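Local coordinates for protein isoprenyl transferase (Campylobacter jejuni, PDB 3UGS) that probably condenses isopentenyl diphosphate with allylic diphosphates such as farnesyl diphosphate, with magnesium as cofactor, to build long polyprenyl diphosphate chains, at residues A[60-65]-A[181-186]; A[80-85]-A[110-115]; A[87-90]-A[95-98]; A[157-162]-A[185-190]. All coordinates share one frame; numbering follows the deposited sequence.

Interaction 1 (A[60-65]-A[181-186]); sequences STENWK and LSNFLL. With FFT ((2Z,6Z)-3,7,11-trimethyldodeca-2,6,10-trien-1-yl dihydrogen phosphate), chain C.
The carboxylate of E62 and the amide nitrogen of N183 form the direct link between loops 60-65 and 181-186. N183 ND2 donates to E62 OE2 over 3.1 Å at an N-H...O angle of 158°; it arrives on the syn side, somewhat out of the carboxylate plane, and keeps OE2 near its own amide plane. A second, weak bond runs from N183 ND2 to E62 OE1, 3.2 Å. The carboxylate and amide planes are turned 46° apart. E62 bends at chi2 (74°), which curls the carboxylate back beside T61, whose OG1 donates to OE1 at 2.8 Å from above the carboxylate plane. Y191 of the second subunit is also hydrogen-bonded to OE2, so the tight part of the contact lies at the dimer interface. The looser part is wet: T61 OG1 and N183 ND2 stand 3.7 Å apart, and one water bridges them, 2.8 Å from each, giving to the hydroxyl and accepting from the amide. Next to this lies the ligand pocket, where S182 OG donates to phosphate oxygen O3 of the farnesyl monophosphate at 2.6 Å. S60 OG accepts from N63 N, an ST motif that shapes the turn carrying N63, the probable proton acceptor. The contact joins the loop that follows strand 53-60 to the loop between strands 171-175 and 193-197, and N183 OD1 accepts from R137 N at the start of helix 136-149.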
loop_
_atom_site.group_PDB
_atom_site.type_symbol
_atom_site.label_atom_id
_atom_site.label_comp_id
_atom_site.label_asym_id
_atom_site.label_seq_id
_atom_site.Cartn_x
_atom_site.Cartn_y
_atom_site.Cartn_z
ATOM N N SER A 60 -15.744 2.518 2.123
ATOM C CA SER A 60 -14.629 3.421 2.332
ATOM C C SER A 60 -15.029 4.868 2.379
ATOM O O SER A 60 -16.167 5.208 2.108
ATOM C CB SER A 60 -13.585 3.245 1.231
ATOM O OG SER A 60 -14.117 3.665 -0.008
ATOM N N THR A 61 -14.064 5.720 2.714
ATOM C CA THR A 61 -14.316 7.171 2.779
ATOM C C THR A 61 -14.675 7.744 1.394
ATOM O O THR A 61 -15.550 8.579 1.253
ATOM C CB THR A 61 -13.162 7.966 3.418
ATOM O OG1 THR A 61 -11.890 7.521 2.885
ATOM C CG2 THR A 61 -13.222 7.820 4.968
ATOM N N GLU A 62 -14.001 7.249 0.377
ATOM C CA GLU A 62 -14.265 7.670 -1.048
ATOM C C GLU A 62 -15.622 7.173 -1.600
ATOM O O GLU A 62 -16.244 7.820 -2.439
ATOM C CB GLU A 62 -13.167 7.203 -2.003
ATOM C CG GLU A 62 -11.837 7.888 -1.794
ATOM C CD GLU A 62 -11.162 7.367 -0.518
ATOM O OE1 GLU A 62 -10.895 8.194 0.388
ATOM O OE2 GLU A 62 -10.954 6.108 -0.417
ATOM N N ASN A 63 -16.049 6.025 -1.095
ATOM C CA ASN A 63 -17.350 5.415 -1.450
ATOM C C ASN A 63 -18.528 6.372 -1.210
ATOM O O ASN A 63 -19.624 6.212 -1.767
ATOM C CB ASN A 63 -17.622 4.108 -0.700
ATOM C CG ASN A 63 -16.772 2.934 -1.205
ATOM O OD1 ASN A 63 -16.563 1.947 -0.480
ATOM N ND2 ASN A 63 -16.290 3.027 -2.416
ATOM N N TRP A 64 -18.289 7.374 -0.374
ATOM C CA TRP A 64 -19.327 8.413 -0.100
ATOM C C TRP A 64 -19.671 9.242 -1.314
ATOM O O TRP A 64 -20.643 9.972 -1.328
ATOM C CB TRP A 64 -18.912 9.321 1.028
ATOM C CG TRP A 64 -18.962 8.650 2.369
ATOM C CD1 TRP A 64 -17.899 8.324 3.218
ATOM C CD2 TRP A 64 -20.156 8.189 3.051
ATOM N NE1 TRP A 64 -18.356 7.709 4.349
ATOM C CE2 TRP A 64 -19.707 7.614 4.321
ATOM C CE3 TRP A 64 -21.500 8.215 2.762
ATOM C CZ2 TRP A 64 -20.606 7.088 5.243
ATOM C CZ3 TRP A 64 -22.380 7.692 3.689
ATOM C CH2 TRP A 64 -21.948 7.121 4.898
ATOM N N LYS A 65 -18.854 9.148 -2.339
ATOM C CA LYS A 65 -19.087 9.924 -3.576
ATOM C C LYS A 65 -19.816 9.092 -4.614
ATOM O O LYS A 65 -20.126 9.545 -5.726
ATOM C CB LYS A 65 -17.800 10.463 -4.167
ATOM C CG LYS A 65 -17.213 11.636 -3.380
ATOM C CD LYS A 65 -15.771 11.342 -2.982
ATOM N N LEU A 181 -5.056 -1.379 -4.079
ATOM C CA LEU A 181 -5.396 -1.507 -2.632
ATOM C C LEU A 181 -6.560 -0.658 -2.202
ATOM O O LEU A 181 -7.159 -0.860 -1.173
ATOM C CB LEU A 181 -4.204 -1.211 -1.724
ATOM C CG LEU A 181 -3.022 -2.216 -1.881
ATOM C CD1 LEU A 181 -2.079 -2.063 -0.699
ATOM C CD2 LEU A 181 -3.489 -3.656 -1.985
ATOM N N SER A 182 -6.842 0.307 -3.037
ATOM C CA SER A 182 -7.949 1.229 -2.833
ATOM C C SER A 182 -8.096 1.700 -1.392
ATOM O O SER A 182 -9.092 1.454 -0.740
ATOM C CB SER A 182 -9.246 0.602 -3.301
ATOM O OG SER A 182 -9.205 0.495 -4.696
ATOM N N ASN A 183 -7.075 2.383 -0.912
ATOM C CA ASN A 183 -7.092 3.039 0.433
ATOM C C ASN A 183 -7.380 2.073 1.584
ATOM O O ASN A 183 -7.966 2.431 2.608
ATOM C CB ASN A 183 -8.111 4.180 0.466
ATOM C CG ASN A 183 -7.706 5.320 1.401
ATOM O OD1 ASN A 183 -6.595 5.344 1.915
ATOM N ND2 ASN A 183 -8.615 6.260 1.629
ATOM N N PHE A 184 -6.963 0.831 1.363
ATOM C CA PHE A 184 -7.194 -0.251 2.323
ATOM C C PHE A 184 -5.936 -0.610 3.094
ATOM O O PHE A 184 -5.010 -1.227 2.568
ATOM C CB PHE A 184 -7.809 -1.496 1.648
ATOM C CG PHE A 184 -8.365 -2.513 2.619
ATOM C CD1 PHE A 184 -9.118 -2.134 3.715
ATOM C CD2 PHE A 184 -8.143 -3.863 2.418
ATOM C CE1 PHE A 184 -9.616 -3.083 4.596
ATOM C CE2 PHE A 184 -8.626 -4.810 3.295
ATOM C CZ PHE A 184 -9.372 -4.418 4.385
ATOM N N LEU A 185 -5.924 -0.215 4.366
ATOM C CA LEU A 185 -4.838 -0.624 5.296
ATOM C C LEU A 185 -3.403 -0.410 4.750
ATOM O O LEU A 185 -2.483 -1.234 4.869
ATOM C CB LEU A 185 -4.977 -2.098 5.608
ATOM C CG LEU A 185 -6.310 -2.521 6.259
ATOM C CD1 LEU A 185 -6.363 -4.043 6.363
ATOM C CD2 LEU A 185 -6.502 -1.821 7.615
ATOM N N LEU A 186 -3.208 0.737 4.153
ATOM C CA LEU A 186 -1.895 1.043 3.523
ATOM C C LEU A 186 -0.703 0.916 4.487
ATOM O O LEU A 186 0.353 0.347 4.189
ATOM C CB LEU A 186 -1.928 2.410 2.871
ATOM C CG LEU A 186 -2.951 2.500 1.705
ATOM C CD1 LEU A 186 -3.133 3.958 1.204
ATOM C CD2 LEU A 186 -2.570 1.562 0.555
HETATM O O3 FFT C . -10.720 -1.268 -5.868
HETATM P P FFT C . -12.215 -1.369 -6.007
HETATM O O1 FFT C . -12.695 -2.775 -6.203
HETATM O O2 FFT C . -12.741 -0.316 -6.965
HETATM O O FFT C . -12.886 -0.962 -4.588
HETATM C C14 FFT C . -12.790 -1.836 -3.443
HETATM C C13 FFT C . -13.300 -1.155 -2.193
HETATM C C11 FFT C . -14.276 -1.659 -1.445
HETATM C C12 FFT C . -14.740 -0.942 -0.234
HETATM C C10 FFT C . -14.878 -3.007 -1.732
HETATM C C9 FFT C . -16.370 -2.944 -1.885
HETATM C C8 FFT C . -16.876 -4.246 -2.479
HETATM C C6 FFT C . -17.668 -5.082 -1.780
HETATM C C7 FFT C . -18.195 -6.364 -2.382
HETATM C C5 FFT C . -18.046 -4.729 -0.369
HETATM C C4 FFT C . -19.416 -5.323 -0.136
HETATM C C3 FFT C . -20.079 -4.761 1.098
HETATM C C1 FFT C . -21.124 -5.428 1.645
HETATM C C2 FFT C . -21.621 -6.726 1.027
HETATM C C FFT C . -21.781 -4.860 2.886
HETATM O O HOH W 1 -9.222 8.171 3.627
#

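Interaction 2 (A[80-85]-A[110-115]); sequences RCLDEA and REKITL
L82 and I113 mark the closest backbone approach of segments 80-85 and 110-115, with their CA atoms 7.1 Å apart; the two helical segments run nearly parallel, with axes 10.2 Å apart and inclined at 24°. At that spacing the main chains do not meet, and side chains fill the interval. L82 reaches across with one methyl: its CD1 lies 4.1 Å from CG1 of I113 and 4.2 Å from CD of K112, so a single branch touches both an aliphatic neighbour and the methylene part of a lysine. K112 can cover this leucine because its CG is anti to the backbone N (chi1 -161°) and the chain stays extended beyond it, running across toward the other helix. Its ammonium ends beside D83, in a salt bridge modelled at 2.8 Å between D83 OD1 and K112 NZ. The exact position of that oxygen is doubtful, and the length should be read loosely. D79, one turn earlier, also forms a salt bridge with K112 NZ, so two carboxylates of one helix share the charge. D83 and K112 are partly exposed, whereas L82 and I113 are buried. Helices 68-88 and 107-120 thus lie side by side against one face of the parallel sheet, on strand 94-99, outermost within the chain, where L82 packs on L96 and I113 on A98.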
loop_
_atom_site.group_PDB
_atom_site.type_symbol
_atom_site.label_atom_id
_atom_site.label_comp_id
_atom_site.label_asym_id
_atom_site.label_seq_id
_atom_site.Cartn_x
_atom_site.Cartn_y
_atom_site.Cartn_z
ATOM N N ARG A 80 -28.053 -6.452 6.823
ATOM C CA ARG A 80 -28.338 -7.897 6.765
ATOM C C ARG A 80 -27.195 -8.674 7.414
ATOM O O ARG A 80 -27.404 -9.581 8.195
ATOM C CB ARG A 80 -28.572 -8.413 5.338
ATOM C CG ARG A 80 -29.750 -7.731 4.640
ATOM C CD ARG A 80 -30.719 -8.717 4.004
ATOM N NE ARG A 80 -30.225 -9.280 2.746
ATOM C CZ ARG A 80 -30.487 -8.794 1.528
ATOM N NH1 ARG A 80 -31.248 -7.705 1.373
ATOM N NH2 ARG A 80 -29.979 -9.398 0.452
ATOM N N CYS A 81 -25.980 -8.273 7.086
ATOM C CA CYS A 81 -24.764 -8.949 7.611
ATOM C C CYS A 81 -24.578 -8.713 9.096
ATOM O O CYS A 81 -24.067 -9.547 9.836
ATOM C CB CYS A 81 -23.501 -8.508 6.899
ATOM S SG CYS A 81 -23.511 -8.928 5.154
ATOM N N LEU A 82 -24.930 -7.523 9.515
ATOM C CA LEU A 82 -24.817 -7.187 10.937
ATOM C C LEU A 82 -25.756 -8.080 11.766
ATOM O O LEU A 82 -25.419 -8.540 12.839
ATOM C CB LEU A 82 -25.137 -5.719 11.200
ATOM C CG LEU A 82 -23.986 -4.768 10.838
ATOM C CD1 LEU A 82 -24.383 -3.326 11.102
ATOM C CD2 LEU A 82 -22.707 -5.150 11.572
ATOM N N ASP A 83 -26.927 -8.304 11.211
ATOM C CA ASP A 83 -27.945 -9.204 11.814
ATOM C C ASP A 83 -27.452 -10.647 11.931
ATOM O O ASP A 83 -27.512 -11.261 12.987
ATOM C CB ASP A 83 -29.248 -9.174 11.023
ATOM C CG ASP A 83 -29.997 -7.826 11.155
ATOM O OD1 ASP A 83 -29.820 -7.093 12.162
ATOM O OD2 ASP A 83 -30.779 -7.520 10.230
ATOM N N GLU A 84 -26.921 -11.166 10.839
ATOM C CA GLU A 84 -26.289 -12.526 10.816
ATOM C C GLU A 84 -25.265 -12.647 11.930
ATOM O O GLU A 84 -25.201 -13.627 12.659
ATOM C CB GLU A 84 -25.583 -12.856 9.493
ATOM C CG GLU A 84 -26.499 -13.421 8.423
ATOM C CD GLU A 84 -26.729 -14.920 8.545
ATOM O OE1 GLU A 84 -26.034 -15.577 9.353
ATOM O OE2 GLU A 84 -27.616 -15.441 7.822
ATOM N N ALA A 85 -24.479 -11.597 12.047
ATOM C CA ALA A 85 -23.389 -11.541 13.057
ATOM C C ALA A 85 -23.952 -11.441 14.478
ATOM O O ALA A 85 -23.419 -11.992 15.418
ATOM C CB ALA A 85 -22.414 -10.394 12.763
ATOM N N ARG A 110 -24.604 2.731 13.623
ATOM C CA ARG A 110 -23.555 2.885 14.649
ATOM C C ARG A 110 -23.887 2.059 15.904
ATOM O O ARG A 110 -23.074 1.291 16.437
ATOM C CB ARG A 110 -23.331 4.360 15.003
ATOM N N GLU A 111 -25.126 2.204 16.329
ATOM C CA GLU A 111 -25.649 1.494 17.514
ATOM C C GLU A 111 -25.677 -0.029 17.290
ATOM O O GLU A 111 -25.347 -0.825 18.165
ATOM C CB GLU A 111 -27.056 2.006 17.875
ATOM N N LYS A 112 -26.070 -0.422 16.099
ATOM C CA LYS A 112 -26.159 -1.832 15.757
ATOM C C LYS A 112 -24.766 -2.464 15.667
ATOM O O LYS A 112 -24.539 -3.585 16.052
ATOM C CB LYS A 112 -26.882 -1.951 14.446
ATOM C CG LYS A 112 -27.438 -3.316 14.173
ATOM C CD LYS A 112 -28.166 -3.312 12.846
ATOM C CE LYS A 112 -28.990 -4.567 12.707
ATOM N NZ LYS A 112 -30.143 -4.347 11.793
ATOM N N ILE A 113 -23.834 -1.693 15.157
ATOM C CA ILE A 113 -22.395 -2.050 15.198
ATOM C C ILE A 113 -21.934 -2.241 16.630
ATOM O O ILE A 113 -21.325 -3.246 16.964
ATOM C CB ILE A 113 -21.489 -0.980 14.539
ATOM C CG1 ILE A 113 -21.575 -1.087 13.017
ATOM C CG2 ILE A 113 -20.033 -1.137 14.968
ATOM C CD1 ILE A 113 -21.300 0.219 12.308
ATOM N N THR A 114 -22.211 -1.237 17.440
ATOM C CA THR A 114 -21.782 -1.231 18.852
ATOM C C THR A 114 -22.349 -2.438 19.573
ATOM O O THR A 114 -21.710 -3.076 20.378
ATOM C CB THR A 114 -22.261 -0.003 19.631
ATOM O OG1 THR A 114 -23.594 0.284 19.201
ATOM C CG2 THR A 114 -21.345 1.217 19.404
ATOM N N LEU A 115 -23.566 -2.743 19.218
ATOM C CA LEU A 115 -24.284 -3.869 19.803
ATOM C C LEU A 115 -23.557 -5.182 19.582
ATOM O O LEU A 115 -23.231 -5.911 20.534
ATOM C CB LEU A 115 -25.689 -3.982 19.210
ATOM C CG LEU A 115 -26.659 -4.810 20.083
ATOM C CD1 LEU A 115 -26.925 -4.132 21.430
ATOM C CD2 LEU A 115 -27.964 -5.072 19.318
#

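Interaction 3 (A[87-90]-A[95-98]); sequences EKFE and RLRA
The phenyl ring of F89 overlaps the root of the L96 side chain, with CE1 3.7 Å and CD1 3.8 Å from L96 CB. The pair lies where a beta-alpha-beta unit makes its last turn: strand 53-60, helix 68-88 and strand 94-99 follow one another, and both strands belong to the same parallel sheet. F89 lies near the C-terminal end of helix 68-88, and its ring meets the incoming strand obliquely. F89 CE1 also approaches the backbone oxygen of R95 at 4.2 Å, a loose approach. With chi1 at 180°, the L96 branch points opposite its own main-chain nitrogen, which leaves CD1 4.1 Å from F89 CE1, while the side chain packs on V116 of helix 107-120 and on V128 and L130 of the adjoining strand. The phenylalanine touches T120 of that same helix, so the apolar patch joins two helices to the sheet. Strand 94-99 is outermost within the chain: R95 and R97 pair through their backbones with strand 126-134, whereas L96 N is hydrogen-bonded to T120 OG1 and A98 N to E117 OE2. Within the strand, R97 CG lies over one face of the R95 guanidinium, 3.6 Å above its plane and displaced toward the rim of the group.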
loop_
_atom_site.group_PDB
_atom_site.type_symbol
_atom_site.label_atom_id
_atom_site.label_comp_id
_atom_site.label_asym_id
_atom_site.label_seq_id
_atom_site.Cartn_x
_atom_site.Cartn_y
_atom_site.Cartn_z
ATOM N N GLU A 87 -26.632 -12.775 15.243
ATOM C CA GLU A 87 -27.181 -14.138 15.383
ATOM C C GLU A 87 -26.103 -15.198 15.651
ATOM O O GLU A 87 -26.116 -15.938 16.640
ATOM C CB GLU A 87 -27.976 -14.540 14.131
ATOM C CG GLU A 87 -28.189 -16.045 13.979
ATOM C CD GLU A 87 -29.234 -16.405 12.929
ATOM O OE1 GLU A 87 -28.924 -16.320 11.707
ATOM O OE2 GLU A 87 -30.361 -16.783 13.330
ATOM N N LYS A 88 -25.172 -15.228 14.722
ATOM C CA LYS A 88 -24.197 -16.347 14.579
ATOM C C LYS A 88 -22.829 -16.158 15.205
ATOM O O LYS A 88 -22.123 -17.121 15.379
ATOM C CB LYS A 88 -23.992 -16.698 13.103
ATOM C CG LYS A 88 -25.232 -17.310 12.448
ATOM C CD LYS A 88 -25.035 -17.624 10.973
ATOM C CE LYS A 88 -26.296 -18.233 10.354
ATOM N NZ LYS A 88 -26.100 -18.521 8.903
ATOM N N PHE A 89 -22.468 -14.940 15.582
ATOM C CA PHE A 89 -21.045 -14.641 15.956
ATOM C C PHE A 89 -20.578 -15.167 17.307
ATOM O O PHE A 89 -19.575 -15.872 17.391
ATOM C CB PHE A 89 -20.690 -13.161 15.846
ATOM C CG PHE A 89 -19.971 -12.800 14.570
ATOM C CD1 PHE A 89 -19.021 -11.779 14.557
ATOM C CD2 PHE A 89 -20.251 -13.454 13.387
ATOM C CE1 PHE A 89 -18.360 -11.445 13.393
ATOM C CE2 PHE A 89 -19.592 -13.119 12.219
ATOM C CZ PHE A 89 -18.650 -12.109 12.222
ATOM N N GLU A 90 -21.280 -14.803 18.362
ATOM C CA GLU A 90 -20.772 -15.077 19.738
ATOM C C GLU A 90 -20.842 -16.530 20.116
ATOM O O GLU A 90 -20.086 -16.989 20.961
ATOM C CB GLU A 90 -21.437 -14.233 20.826
ATOM C CG GLU A 90 -22.554 -14.924 21.590
ATOM C CD GLU A 90 -22.304 -14.975 23.093
ATOM O OE1 GLU A 90 -22.560 -13.947 23.780
ATOM O OE2 GLU A 90 -21.878 -16.056 23.583
ATOM N N ARG A 95 -15.178 -12.688 17.305
ATOM C CA ARG A 95 -15.274 -11.271 17.683
ATOM C C ARG A 95 -15.416 -10.397 16.440
ATOM O O ARG A 95 -14.804 -10.646 15.395
ATOM C CB ARG A 95 -14.053 -10.828 18.482
ATOM C CG ARG A 95 -14.213 -9.494 19.196
ATOM C CD ARG A 95 -12.900 -8.876 19.650
ATOM N NE ARG A 95 -13.152 -7.691 20.456
ATOM C CZ ARG A 95 -12.295 -6.692 20.656
ATOM N NH1 ARG A 95 -11.081 -6.720 20.126
ATOM N NH2 ARG A 95 -12.662 -5.639 21.384
ATOM N N LEU A 96 -16.253 -9.383 16.565
ATOM C CA LEU A 96 -16.376 -8.338 15.530
ATOM C C LEU A 96 -15.900 -6.971 16.012
ATOM O O LEU A 96 -16.298 -6.470 17.049
ATOM C CB LEU A 96 -17.793 -8.199 14.982
ATOM C CG LEU A 96 -17.904 -7.098 13.896
ATOM C CD1 LEU A 96 -17.457 -7.578 12.522
ATOM C CD2 LEU A 96 -19.312 -6.540 13.795
ATOM N N ARG A 97 -15.056 -6.382 15.187
ATOM C CA ARG A 97 -14.572 -5.008 15.391
ATOM C C ARG A 97 -14.740 -4.173 14.152
ATOM O O ARG A 97 -14.357 -4.584 13.062
ATOM C CB ARG A 97 -13.103 -4.983 15.726
ATOM C CG ARG A 97 -12.780 -5.593 17.057
ATOM C CD ARG A 97 -11.284 -5.430 17.345
ATOM N N ALA A 98 -15.300 -3.000 14.357
ATOM C CA ALA A 98 -15.420 -1.988 13.326
ATOM C C ALA A 98 -14.231 -1.006 13.359
ATOM O O ALA A 98 -13.688 -0.669 14.375
ATOM C CB ALA A 98 -16.741 -1.271 13.422
#

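Interaction 4 (A[157-162]-A[185-190]); sequences ENLTQN and LLWQCS
T160 OG1 is held by two groups: it accepts from the indole of W187 and is itself hydrogen-bonded to E156 O, one turn back in helix 156-161. The bond from W187 NE1 to T160 OG1 measures 3.1 Å and is bent, at 140°, with the hydroxyl tilted 19° out of the indole plane near its edge. W187 opens a type I beta turn that ends at S190, in the connection between strands 171-175 and 193-197 of the parallel sheet; a chi1 of -179° turns the indole opposite to the main-chain nitrogen and sends it away from the turn to the short helix. There L159 CD1, from the residue before T160, lies over one face of the six-membered ring, a CH-pi contact modelled too tightly for its length to be relied on. One indole is thus held at its edge by a threonine and across a face by a leucine. I140 of both subunits also packs on W187, and R137 NH2 of the second subunit is hydrogen-bonded to W187 O, which places the contact at the dimer interface. Beyond its bond to the indole nitrogen, T160 OG1 lies 3.6 Å from W187 CZ2.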
loop_
_atom_site.group_PDB
_atom_site.type_symbol
_atom_site.label_atom_id
_atom_site.label_comp_id
_atom_site.label_asym_id
_atom_site.label_seq_id
_atom_site.Cartn_x
_atom_site.Cartn_y
_atom_site.Cartn_z
ATOM N N GLU A 157 6.545 3.903 15.617
ATOM C CA GLU A 157 6.002 2.980 16.595
ATOM C C GLU A 157 4.764 3.533 17.240
ATOM O O GLU A 157 3.765 2.848 17.373
ATOM C CB GLU A 157 7.011 2.637 17.644
ATOM C CG GLU A 157 8.301 2.047 17.062
ATOM C CD GLU A 157 9.319 3.101 16.552
ATOM O OE1 GLU A 157 8.958 4.268 16.225
ATOM O OE2 GLU A 157 10.513 2.739 16.442
ATOM N N ASN A 158 4.821 4.794 17.603
ATOM C CA ASN A 158 3.679 5.394 18.264
ATOM C C ASN A 158 2.468 5.527 17.374
ATOM O O ASN A 158 1.351 5.360 17.797
ATOM C CB ASN A 158 4.035 6.736 18.895
ATOM C CG ASN A 158 4.787 6.575 20.225
ATOM O OD1 ASN A 158 4.523 5.649 20.976
ATOM N ND2 ASN A 158 5.715 7.480 20.511
ATOM N N LEU A 159 2.700 5.828 16.111
ATOM C CA LEU A 159 1.614 5.972 15.155
ATOM C C LEU A 159 0.984 4.611 14.888
ATOM O O LEU A 159 -0.205 4.460 14.845
ATOM C CB LEU A 159 2.128 6.622 13.891
ATOM C CG LEU A 159 1.335 6.796 12.587
ATOM C CD1 LEU A 159 0.886 5.488 11.946
ATOM C CD2 LEU A 159 0.174 7.720 12.819
ATOM N N THR A 160 1.812 3.610 14.735
ATOM C CA THR A 160 1.320 2.243 14.587
ATOM C C THR A 160 0.348 1.860 15.694
ATOM O O THR A 160 -0.755 1.402 15.452
ATOM C CB THR A 160 2.503 1.260 14.565
ATOM O OG1 THR A 160 3.345 1.624 13.469
ATOM C CG2 THR A 160 2.073 -0.132 14.432
ATOM N N GLN A 161 0.798 2.040 16.914
ATOM C CA GLN A 161 0.031 1.602 18.113
ATOM C C GLN A 161 -1.278 2.388 18.293
ATOM O O GLN A 161 -2.130 2.032 19.073
ATOM C CB GLN A 161 0.843 1.699 19.411
ATOM C CG GLN A 161 1.999 0.719 19.472
ATOM C CD GLN A 161 1.616 -0.683 18.943
ATOM O OE1 GLN A 161 2.210 -1.183 17.935
ATOM N NE2 GLN A 161 0.635 -1.346 19.628
ATOM N N ASN A 162 -1.396 3.477 17.592
ATOM C CA ASN A 162 -2.606 4.310 17.672
ATOM C C ASN A 162 -3.541 4.220 16.476
ATOM O O ASN A 162 -4.587 4.895 16.424
ATOM C CB ASN A 162 -2.273 5.770 17.995
ATOM C CG ASN A 162 -1.908 5.960 19.461
ATOM O OD1 ASN A 162 -2.809 6.027 20.316
ATOM N ND2 ASN A 162 -0.600 6.007 19.765
ATOM N N LEU A 185 -5.924 -0.215 4.366
ATOM C CA LEU A 185 -4.838 -0.624 5.296
ATOM C C LEU A 185 -3.403 -0.410 4.750
ATOM O O LEU A 185 -2.483 -1.234 4.869
ATOM C CB LEU A 185 -4.977 -2.098 5.608
ATOM C CG LEU A 185 -6.310 -2.521 6.259
ATOM C CD1 LEU A 185 -6.363 -4.043 6.363
ATOM C CD2 LEU A 185 -6.502 -1.821 7.615
ATOM N N LEU A 186 -3.208 0.737 4.153
ATOM C CA LEU A 186 -1.895 1.043 3.523
ATOM C C LEU A 186 -0.703 0.916 4.487
ATOM O O LEU A 186 0.353 0.347 4.189
ATOM C CB LEU A 186 -1.928 2.410 2.871
ATOM C CG LEU A 186 -2.951 2.500 1.705
ATOM C CD1 LEU A 186 -3.133 3.958 1.204
ATOM C CD2 LEU A 186 -2.570 1.562 0.555
ATOM N N TRP A 187 -0.862 1.503 5.646
ATOM C CA TRP A 187 0.234 1.510 6.631
ATOM C C TRP A 187 0.623 0.094 7.046
ATOM O O TRP A 187 1.788 -0.322 7.045
ATOM C CB TRP A 187 -0.138 2.332 7.847
ATOM C CG TRP A 187 0.940 2.407 8.893
ATOM C CD1 TRP A 187 1.290 1.456 9.816
ATOM C CD2 TRP A 187 1.824 3.533 9.144
ATOM N NE1 TRP A 187 2.307 1.915 10.596
ATOM C CE2 TRP A 187 2.645 3.157 10.251
ATOM C CE3 TRP A 187 1.966 4.801 8.591
ATOM C CZ2 TRP A 187 3.574 3.994 10.762
ATOM C CZ3 TRP A 187 2.915 5.622 9.080
ATOM C CH2 TRP A 187 3.705 5.240 10.166
ATOM N N GLN A 188 -0.405 -0.644 7.386
ATOM C CA GLN A 188 -0.302 -2.047 7.823
ATOM C C GLN A 188 0.301 -2.979 6.734
ATOM O O GLN A 188 0.942 -4.004 7.003
ATOM C CB GLN A 188 -1.643 -2.560 8.274
ATOM C CG GLN A 188 -2.219 -1.873 9.506
ATOM C CD GLN A 188 -3.133 -0.695 9.115
ATOM O OE1 GLN A 188 -3.084 -0.225 7.979
ATOM N NE2 GLN A 188 -3.985 -0.237 10.055
ATOM N N CYS A 189 0.119 -2.563 5.500
ATOM C CA CYS A 189 0.506 -3.379 4.345
ATOM C C CYS A 189 1.915 -3.113 3.838
ATOM O O CYS A 189 2.310 -3.609 2.796
ATOM C CB CYS A 189 -0.504 -3.191 3.194
ATOM S SG CYS A 189 -2.059 -4.151 3.407
ATOM N N SER A 190 2.678 -2.313 4.561
ATOM C CA SER A 190 3.987 -1.867 4.034
ATOM C C SER A 190 4.784 -3.041 3.497
ATOM O O SER A 190 5.345 -2.980 2.390
ATOM C CB SER A 190 4.832 -1.095 5.054
ATOM O OG SER A 190 4.953 -1.802 6.242
#

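From the N terminus, interaction 1 opens first, at 60-65, and closes a loop of 115 residues at 181-186, joining the loop after strand 53-60 to that between strands 171-175 and 193-197. Interaction 2 is nested inside it, joining helices 68-88 and 107-120, and interaction 3 is nested again inside interaction 2, where helix 68-88 turns into strand 94-99. The last two have centres 8 Å apart and touch, forming one helix-sheet corner. Interaction 4 opens at 157-162 and ends on the same stretch as interaction 1, sharing L185 and L186 with it and tying helix 156-161 to the same loop. Interactions 1 and 4 touch the second subunit; 2 and 3 do not.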